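Local coordinates for protein adenine phosphoribosyltransferase, putative (Trypanosoma brucei brucei, PDB 5VN4) that probably catalyses the reversible transfer of a phosphoribosyl group from 5-phosphoribosyl diphosphate to adenine, giving AMP and diphosphate in purine salvage, at residues D72-L77 with R149-D154; E61-I66 with G95-V100. One frame throughout, in Å; residues are numbered along the deposited sequence. Where two conformers were deposited one is given.

Along the chain the segments come in the order 61-66, 72-77, 95-100 and 149-154, so the two contacts cross: helix 60-75 supplies the first partner of each. Interaction 2 closes a loop of 28 residues by setting the early turns of this helix against helix 95-102. Interaction 1 closes a longer one, of 71 residues, by laying the end of helix 60-75 over strand 149-153 of the main sheet. The contacts meet where Ile153 CD1 packs 3.7 Å from Ile98 CD1. Together they join two helices and a strand of the phosphoribosyltransferase core, and the strand leads on to the ribose phosphate site.

Interaction 1. Residues D72-L77 with R149-D154; sequences DRYKNL and RVVLID. With HSX (5-O-phosphono-alpha-D-ribofuranose), chain D.
Both methyls of Val151 are spent on the phenol end of Tyr74: CG2 lies over a face of the ring while CG1 reaches the hydroxyl oxygen. The first is a CH-pi contact, with CG2 4.1 Å from the centroid of the Tyr74 ring and 20° off its normal. The second brings Val151 CG1 to 3.6 Å from Tyr74 OH. Val151 manages both because CG1 stands anti to the backbone N (chi1 168°) and CG2 anti to the carbonyl carbon, a branching at CB that suits a strand facing an aromatic ring. The opposite face of the ring has Arg73 CB near its rim. Tyrosine suits this buried place since its flat part is apolar and its hydroxyl, although it touches Val151 CG1, is satisfied by a hydrogen bond to Glu179 OE2; that same oxygen takes a salt bridge from Arg73 NE.

At the strand's start Leu77 CD1 comes only to 4.5 Å from Arg149 NH2, at the edge of the guanidinium. Arg149 NE gives its hydrogen bond to Pro80 O, which occupies the polar end there. At the other end of the segment Asp154 receives a hydrogen bond from HSX O3 to its OD2, 2.5 Å long, in the acidic motif by which type I phosphoribosyltransferases hold the ribose. No hydrogen bond joins helix end and strand; this interface rests on dispersion and CH-pi attraction between Tyr74 and Val151, while the hydroxyl pairs with Glu179 outside the two segments and Asp154 serves the ligand.

Interaction 2. Residues E61-I66 with G95-V100; sequences EVMRGI and GPMIAV
Beside the meeting of Met63 with Met97, Arg64 NH2 is gripped by two acceptors of the second subunit, Asn103 OD1 and Val100 O. In return, Val100 O accepts a hydrogen bond from Arg64 NH2 of the second subunit. Between the two helices themselves no hydrogen bond forms, and the contact gathers round one methyl, Met97 CE. It lies 3.5 Å from the backbone atom Met63 O, 3.9 Å from Met63 CE and 4.0 Å from Ile66 CG2. Past CG the chain of Met97 is fully extended, which suits it to span to the other helix. Met63 instead bends at chi2 (-68°) and chi3 (-81°), turning its methyl to meet SD and CE of Met97, and the two thioether chains cross at about a right angle. Ile66, branched at CB, offers CG2 to the tip of Met97, while its helix also rests on Phe31 and Ile56. Val100 of the second subunit also packs on Met63 and on Met97, so the contact continues into the dimer interface, where the arginine bonds add direction. Its attraction is mainly dispersion, though the Met97 methyl, probably slightly polarised by its sulfur, can sit favourably against the carbonyl oxygen of Met63.

Interaction 1. Residues D72-L77 with R149-D154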
ATOM      1  N   ASP A  72      19.009  -6.234  -0.719  1.00 18.51           N
ATOM      2  CA  ASP A  72      20.422  -6.503  -0.974  0.59 19.95           C
ATOM      3  C   ASP A  72      21.109  -5.302  -1.604  1.00 19.27           C
ATOM      4  O   ASP A  72      22.252  -4.981  -1.258  1.00 20.73           O
ATOM      5  CB  ASP A  72      20.592  -7.737  -1.862  0.59 21.87           C
ATOM      6  CG  ASP A  72      22.009  -7.871  -2.413  0.59 23.82           C
ATOM      7  OD1 ASP A  72      22.302  -7.300  -3.489  0.59 23.89           O
ATOM      8  OD2 ASP A  72      22.839  -8.537  -1.757  0.59 24.95           O
ATOM      9  N   ARG A  73      20.430  -4.632  -2.537  1.00 18.47           N
ATOM     10  CA  ARG A  73      21.021  -3.495  -3.231  1.00 17.87           C
ATOM     11  C   ARG A  73      21.362  -2.380  -2.254  1.00 18.66           C
ATOM     12  O   ARG A  73      22.468  -1.825  -2.281  1.00 20.21           O
ATOM     13  CB  ARG A  73      20.046  -2.997  -4.298  1.00 17.17           C
ATOM     14  CG  ARG A  73      20.542  -1.814  -5.094  1.00 16.19           C
ATOM     15  CD  ARG A  73      19.627  -1.593  -6.289  1.00 16.54           C
ATOM     16  NE  ARG A  73      20.051  -0.433  -7.064  1.00 16.04           N
ATOM     17  CZ  ARG A  73      21.017  -0.458  -7.976  1.00 16.03           C
ATOM     18  NH1 ARG A  73      21.652  -1.594  -8.247  1.00 17.43           N
ATOM     19  NH2 ARG A  73      21.337   0.653  -8.625  1.00 16.68           N
ATOM     20  N   TYR A  74      20.416  -2.038  -1.379  1.00 18.92           N
ATOM     21  CA  TYR A  74      20.629  -0.914  -0.480  1.00 19.86           C
ATOM     22  C   TYR A  74      21.451  -1.288   0.746  1.00 22.43           C
ATOM     23  O   TYR A  74      22.081  -0.407   1.336  1.00 23.49           O
ATOM     24  CB  TYR A  74      19.291  -0.265  -0.116  1.00 19.04           C
ATOM     25  CG  TYR A  74      18.520   0.188  -1.345  1.00 16.54           C
ATOM     26  CD1 TYR A  74      19.180   0.765  -2.432  1.00 16.95           C
ATOM     27  CD2 TYR A  74      17.142   0.022  -1.432  1.00 16.49           C
ATOM     28  CE1 TYR A  74      18.486   1.168  -3.563  1.00 16.40           C
ATOM     29  CE2 TYR A  74      16.437   0.417  -2.558  1.00 15.43           C
ATOM     30  CZ  TYR A  74      17.113   0.995  -3.622  1.00 14.92           C
ATOM     31  OH  TYR A  74      16.408   1.390  -4.738  1.00 16.33           O
ATOM     32  N   LYS A  75      21.484  -2.571   1.120  1.00 23.60           N
ATOM     33  CA  LYS A  75      22.387  -3.005   2.182  1.00 28.63           C
ATOM     34  C   LYS A  75      23.843  -2.883   1.761  1.00 31.89           C
ATOM     35  O   LYS A  75      24.724  -2.740   2.616  1.00 33.31           O
ATOM     36  CB  LYS A  75      22.127  -4.464   2.554  1.00 30.29           C
ATOM     37  CG  LYS A  75      21.034  -4.702   3.564  1.00 33.40           C
ATOM     38  CD  LYS A  75      21.296  -6.015   4.293  1.00 36.39           C
ATOM     39  CE  LYS A  75      20.042  -6.552   4.953  1.00 38.26           C
ATOM     40  NZ  LYS A  75      19.349  -5.498   5.739  1.00 39.14           N
ATOM     41  N   ASN A  76      24.118  -2.964   0.463  1.00 34.34           N
ATOM     42  CA  ASN A  76      25.485  -3.015  -0.034  1.00 37.21           C
ATOM     43  C   ASN A  76      26.007  -1.660  -0.499  1.00 37.03           C
ATOM     44  O   ASN A  76      27.124  -1.581  -1.023  1.00 37.29           O
ATOM     45  CB  ASN A  76      25.610  -4.090  -1.118  1.00 40.03           C
ATOM     46  CG  ASN A  76      25.624  -5.497  -0.535  1.00 42.50           C
ATOM     47  OD1 ASN A  76      26.470  -5.822   0.302  1.00 44.25           O
ATOM     48  ND2 ASN A  76      24.676  -6.329  -0.956  1.00 43.09           N
ATOM     49  N   LEU A  77      25.238  -0.593  -0.300  1.00 36.42           N
ATOM     50  CA  LEU A  77      25.748   0.749  -0.542  1.00 36.55           C
ATOM     51  C   LEU A  77      26.820   1.090   0.484  1.00 38.97           C
ATOM     52  O   LEU A  77      26.725   0.708   1.653  1.00 38.98           O
ATOM     53  CB  LEU A  77      24.617   1.769  -0.439  1.00 34.21           C
ATOM     54  CG  LEU A  77      23.510   1.654  -1.483  1.00 32.75           C
ATOM     55  CD1 LEU A  77      22.465   2.734  -1.267  1.00 31.87           C
ATOM     56  CD2 LEU A  77      24.103   1.738  -2.878  1.00 32.97           C
ATOM     57  N   ARG A 149      18.946  10.481   3.253  1.00 18.16           N
ATOM     58  CA  ARG A 149      19.296   9.866   1.977  0.61 17.40           C
ATOM     59  C   ARG A 149      18.136   8.954   1.606  1.00 16.81           C
ATOM     60  O   ARG A 149      17.935   7.909   2.237  1.00 17.53           O
ATOM     61  CB  ARG A 149      20.614   9.099   2.091  0.61 18.47           C
ATOM     62  CG  ARG A 149      21.840  10.015   2.186  0.61 20.02           C
ATOM     63  CD  ARG A 149      23.124   9.243   2.459  0.61 21.83           C
ATOM     64  NE  ARG A 149      23.229   8.044   1.633  0.61 23.80           N
ATOM     65  CZ  ARG A 149      23.723   8.020   0.398  0.61 24.42           C
ATOM     66  NH1 ARG A 149      24.161   9.137  -0.170  0.61 24.94           N
ATOM     67  NH2 ARG A 149      23.774   6.874  -0.269  0.61 24.88           N
ATOM     68  N   VAL A 150      17.362   9.355   0.599  1.00 16.37           N
ATOM     69  CA  VAL A 150      16.073   8.721   0.363  1.00 15.28           C
ATOM     70  C   VAL A 150      16.013   7.979  -0.968  1.00 13.67           C
ATOM     71  O   VAL A 150      16.701   8.308  -1.942  1.00 14.16           O
ATOM     72  CB  VAL A 150      14.908   9.728   0.503  1.00 17.00           C
ATOM     73  CG1 VAL A 150      15.020  10.500   1.807  1.00 17.35           C
ATOM     74  CG2 VAL A 150      14.869  10.669  -0.670  1.00 17.53           C
ATOM     75  N   VAL A 151      15.154   6.966  -0.995  1.00 13.36           N
ATOM     76  CA  VAL A 151      14.768   6.267  -2.216  1.00 13.06           C
ATOM     77  C   VAL A 151      13.281   6.506  -2.420  1.00 11.88           C
ATOM     78  O   VAL A 151      12.501   6.369  -1.473  1.00 12.32           O
ATOM     79  CB  VAL A 151      15.054   4.756  -2.096  1.00 13.78           C
ATOM     80  CG1 VAL A 151      14.387   3.967  -3.231  1.00 13.92           C
ATOM     81  CG2 VAL A 151      16.546   4.506  -2.060  1.00 15.11           C
ATOM     82  N   LEU A 152      12.892   6.874  -3.642  1.00 11.49           N
ATOM     83  CA  LEU A 152      11.488   6.938  -4.042  1.00 10.94           C
ATOM     84  C   LEU A 152      11.105   5.615  -4.691  1.00 10.28           C
ATOM     85  O   LEU A 152      11.844   5.113  -5.544  1.00 12.23           O
ATOM     86  CB  LEU A 152      11.287   8.059  -5.064  1.00 11.01           C
ATOM     87  CG  LEU A 152      11.335   9.483  -4.518  1.00 12.28           C
ATOM     88  CD1 LEU A 152      11.474  10.472  -5.672  1.00 13.01           C
ATOM     89  CD2 LEU A 152      10.107   9.777  -3.689  1.00 12.50           C
ATOM     90  N   ILE A 153       9.961   5.042  -4.297  1.00 10.30           N
ATOM     91  CA  ILE A 153       9.528   3.761  -4.847  1.00 10.36           C
ATOM     92  C   ILE A 153       8.071   3.820  -5.302  1.00  9.76           C
ATOM     93  O   ILE A 153       7.213   4.410  -4.634  1.00 10.04           O
ATOM     94  CB  ILE A 153       9.792   2.580  -3.881  1.00 10.63           C
ATOM     95  CG1 ILE A 153       9.567   1.234  -4.580  1.00 11.24           C
ATOM     96  CG2 ILE A 153       8.941   2.688  -2.611  1.00 11.69           C
ATOM     97  CD1 ILE A 153      10.161   0.051  -3.834  1.00 12.70           C
ATOM     98  N   ASP A 154       7.807   3.210  -6.458  1.00 10.20           N
ATOM     99  CA  ASP A 154       6.464   3.041  -6.997  1.00  9.36           C
ATOM    100  C   ASP A 154       6.431   1.706  -7.729  1.00 10.23           C
ATOM    101  O   ASP A 154       7.456   1.035  -7.863  1.00 10.63           O
ATOM    102  CB  ASP A 154       6.114   4.202  -7.928  1.00  9.62           C
ATOM    103  CG  ASP A 154       4.639   4.532  -7.930  1.00 10.03           C
ATOM    104  OD1 ASP A 154       3.843   3.743  -7.364  1.00  9.82           O
ATOM    105  OD2 ASP A 154       4.289   5.601  -8.481  1.00 11.67           O
TER
HETATM  106  C1  HSX D 302       0.049   4.893 -11.604  1.00 11.62           C
HETATM  107  O4  HSX D 302       0.699   5.957 -12.322  1.00 13.04           O
HETATM  108  C2  HSX D 302       1.204   4.059 -11.082  1.00 12.01           C
HETATM  109  O2  HSX D 302       0.829   3.277  -9.941  1.00 11.74           O
HETATM  110  C3  HSX D 302       2.257   5.104 -10.781  1.00 11.37           C
HETATM  111  O3  HSX D 302       1.980   5.775  -9.537  1.00 12.36           O
HETATM  112  C4  HSX D 302       2.057   6.104 -11.910  1.00 11.45           C
HETATM  113  C5  HSX D 302       3.004   5.869 -13.088  1.00 11.55           C
HETATM  114  O5  HSX D 302       2.659   6.717 -14.187  1.00 11.21           O
HETATM  115  P'  HSX D 302       3.528   8.039 -14.541  1.00 10.96           P
HETATM  116  O1X HSX D 302       3.221   9.110 -13.511  1.00 11.63           O
HETATM  117  O2X HSX D 302       4.973   7.623 -14.548  1.00 10.66           O
HETATM  118  O3X HSX D 302       3.022   8.393 -15.925  1.00 11.17           O
HETATM  119  O1  HSX D 302      -0.709   5.440 -10.516  1.00 13.43           O

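Interaction 2. Residues E61-I66 with G95-V100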
ATOM      1  N   GLU A  61       6.520 -15.633  -4.615  1.00 12.11           N
ATOM      2  CA  GLU A  61       7.890 -15.810  -5.092  1.00 12.87           C
ATOM      3  C   GLU A  61       8.426 -14.535  -5.741  1.00 12.29           C
ATOM      4  O   GLU A  61       9.558 -14.117  -5.469  1.00 12.74           O
ATOM      5  CB  GLU A  61       7.979 -17.006  -6.044  1.00 13.86           C
ATOM      6  CG  GLU A  61       9.385 -17.277  -6.557  1.00 15.47           C
ATOM      7  CD  GLU A  61       9.471 -18.506  -7.440  1.00 17.03           C
ATOM      8  OE1 GLU A  61      10.379 -19.326  -7.219  1.00 20.38           O
ATOM      9  OE2 GLU A  61       8.628 -18.659  -8.347  1.00 17.88           O
ATOM     10  N   VAL A  62       7.631 -13.901  -6.611  1.00 11.34           N
ATOM     11  CA  VAL A  62       8.077 -12.649  -7.222  1.00 11.39           C
ATOM     12  C   VAL A  62       8.170 -11.536  -6.181  1.00 10.86           C
ATOM     13  O   VAL A  62       9.110 -10.731  -6.202  1.00 11.41           O
ATOM     14  CB  VAL A  62       7.199 -12.265  -8.433  1.00 12.45           C
ATOM     15  CG1 VAL A  62       7.473 -10.824  -8.868  1.00 14.40           C
ATOM     16  CG2 VAL A  62       7.440 -13.220  -9.606  1.00 14.54           C
ATOM     17  N   MET A  63       7.203 -11.463  -5.259  1.00 10.37           N
ATOM     18  CA  MET A  63       7.283 -10.452  -4.205  1.00  9.94           C
ATOM     19  C   MET A  63       8.556 -10.609  -3.384  1.00 11.24           C
ATOM     20  O   MET A  63       9.234  -9.620  -3.074  1.00 12.06           O
ATOM     21  CB  MET A  63       6.049 -10.507  -3.307  1.00 10.63           C
ATOM     22  CG  MET A  63       4.779  -9.997  -3.968  1.00 10.62           C
ATOM     23  SD  MET A  63       4.813  -8.206  -4.284  1.00 10.74           S
ATOM     24  CE  MET A  63       4.368  -7.554  -2.673  1.00 11.32           C
ATOM     25  N   ARG A  64       8.903 -11.850  -3.035  1.00 11.39           N
ATOM     26  CA  ARG A  64      10.154 -12.103  -2.329  1.00 13.81           C
ATOM     27  C   ARG A  64      11.360 -11.711  -3.179  1.00 13.27           C
ATOM     28  O   ARG A  64      12.349 -11.190  -2.654  1.00 13.92           O
ATOM     29  CB  ARG A  64      10.225 -13.573  -1.924  1.00 16.61           C
ATOM     30  CG  ARG A  64      11.396 -13.925  -1.020  1.00 21.53           C
ATOM     31  CD  ARG A  64      11.273 -15.361  -0.527  1.00 24.84           C
ATOM     32  NE  ARG A  64       9.922 -15.617  -0.031  1.00 27.75           N
ATOM     33  CZ  ARG A  64       9.035 -16.410  -0.627  1.00 30.55           C
ATOM     34  NH1 ARG A  64       9.356 -17.064  -1.737  1.00 30.98           N
ATOM     35  NH2 ARG A  64       7.828 -16.558  -0.103  1.00 31.66           N
ATOM     36  N   GLY A  65      11.303 -11.958  -4.493  1.00 12.36           N
ATOM     37  CA  GLY A  65      12.407 -11.555  -5.350  1.00 13.03           C
ATOM     38  C   GLY A  65      12.570 -10.046  -5.410  1.00 12.57           C
ATOM     39  O   GLY A  65      13.695  -9.535  -5.393  1.00 13.29           O
ATOM     40  N   ILE A  66      11.451  -9.314  -5.465  1.00 11.49           N
ATOM     41  CA  ILE A  66      11.495  -7.852  -5.416  1.00 11.43           C
ATOM     42  C   ILE A  66      12.113  -7.388  -4.105  1.00 12.16           C
ATOM     43  O   ILE A  66      13.025  -6.550  -4.080  1.00 13.12           O
ATOM     44  CB  ILE A  66      10.079  -7.268  -5.593  1.00 11.55           C
ATOM     45  CG1 ILE A  66       9.496  -7.594  -6.966  1.00 11.39           C
ATOM     46  CG2 ILE A  66      10.079  -5.754  -5.337  1.00 13.10           C
ATOM     47  CD1 ILE A  66       7.992  -7.415  -7.008  1.00 11.04           C
ATOM     48  N   GLY A  95       7.182  -0.759  -0.772  1.00 11.89           N
ATOM     49  CA  GLY A  95       8.130  -0.119   0.115  1.00 12.48           C
ATOM     50  C   GLY A  95       8.284  -0.744   1.493  1.00 12.43           C
ATOM     51  O   GLY A  95       9.405  -0.995   1.951  1.00 12.32           O
ATOM     52  N   PRO A  96       7.169  -0.989   2.196  1.00 12.65           N
ATOM     53  CA  PRO A  96       7.288  -1.460   3.589  1.00 12.49           C
ATOM     54  C   PRO A  96       8.076  -2.746   3.761  1.00 12.46           C
ATOM     55  O   PRO A  96       8.852  -2.853   4.720  1.00 14.14           O
ATOM     56  CB  PRO A  96       5.827  -1.600   4.034  1.00 12.80           C
ATOM     57  CG  PRO A  96       5.116  -0.558   3.243  1.00 13.17           C
ATOM     58  CD  PRO A  96       5.779  -0.613   1.883  1.00 13.10           C
ATOM     59  N   MET A  97       7.908  -3.729   2.873  1.00 12.99           N
ATOM     60  CA  MET A  97       8.639  -4.982   3.053  1.00 13.70           C
ATOM     61  C   MET A  97      10.139  -4.789   2.867  1.00 13.55           C
ATOM     62  O   MET A  97      10.932  -5.553   3.425  1.00 15.71           O
ATOM     63  CB  MET A  97       8.106  -6.067   2.117  1.00 14.71           C
ATOM     64  CG  MET A  97       8.413  -5.836   0.635  1.00 14.64           C
ATOM     65  SD  MET A  97       7.534  -7.028  -0.393  1.00 14.45           S
ATOM     66  CE  MET A  97       8.035  -6.461  -2.013  1.00 14.37           C
ATOM     67  N   ILE A  98      10.543  -3.782   2.093  1.00 13.08           N
ATOM     68  CA  ILE A  98      11.959  -3.451   1.956  1.00 13.25           C
ATOM     69  C   ILE A  98      12.443  -2.674   3.171  1.00 14.06           C
ATOM     70  O   ILE A  98      13.477  -3.002   3.768  1.00 14.98           O
ATOM     71  CB  ILE A  98      12.193  -2.675   0.645  1.00 12.89           C
ATOM     72  CG1 ILE A  98      11.798  -3.541  -0.554  1.00 12.62           C
ATOM     73  CG2 ILE A  98      13.647  -2.224   0.537  1.00 14.59           C
ATOM     74  CD1 ILE A  98      11.561  -2.740  -1.829  1.00 12.79           C
ATOM     75  N   ALA A  99      11.674  -1.656   3.571  1.00 14.70           N
ATOM     76  CA  ALA A  99      12.071  -0.790   4.677  1.00 14.85           C
ATOM     77  C   ALA A  99      12.235  -1.564   5.981  1.00 15.55           C
ATOM     78  O   ALA A  99      13.134  -1.263   6.775  1.00 16.55           O
ATOM     79  CB  ALA A  99      11.047   0.328   4.855  1.00 15.10           C
ATOM     80  N   VAL A 100      11.372  -2.554   6.235  1.00 16.33           N
ATOM     81  CA  VAL A 100      11.477  -3.280   7.494  0.58 17.65           C
ATOM     82  C   VAL A 100      12.791  -4.049   7.570  1.00 18.63           C
ATOM     83  O   VAL A 100      13.423  -4.100   8.631  1.00 20.17           O
ATOM     84  CB  VAL A 100      10.231  -4.151   7.753  0.58 18.46           C
ATOM     85  CG1 VAL A 100      10.167  -5.328   6.795  0.58 18.25           C
ATOM     86  CG2 VAL A 100      10.199  -4.615   9.202  0.58 19.70           C
TER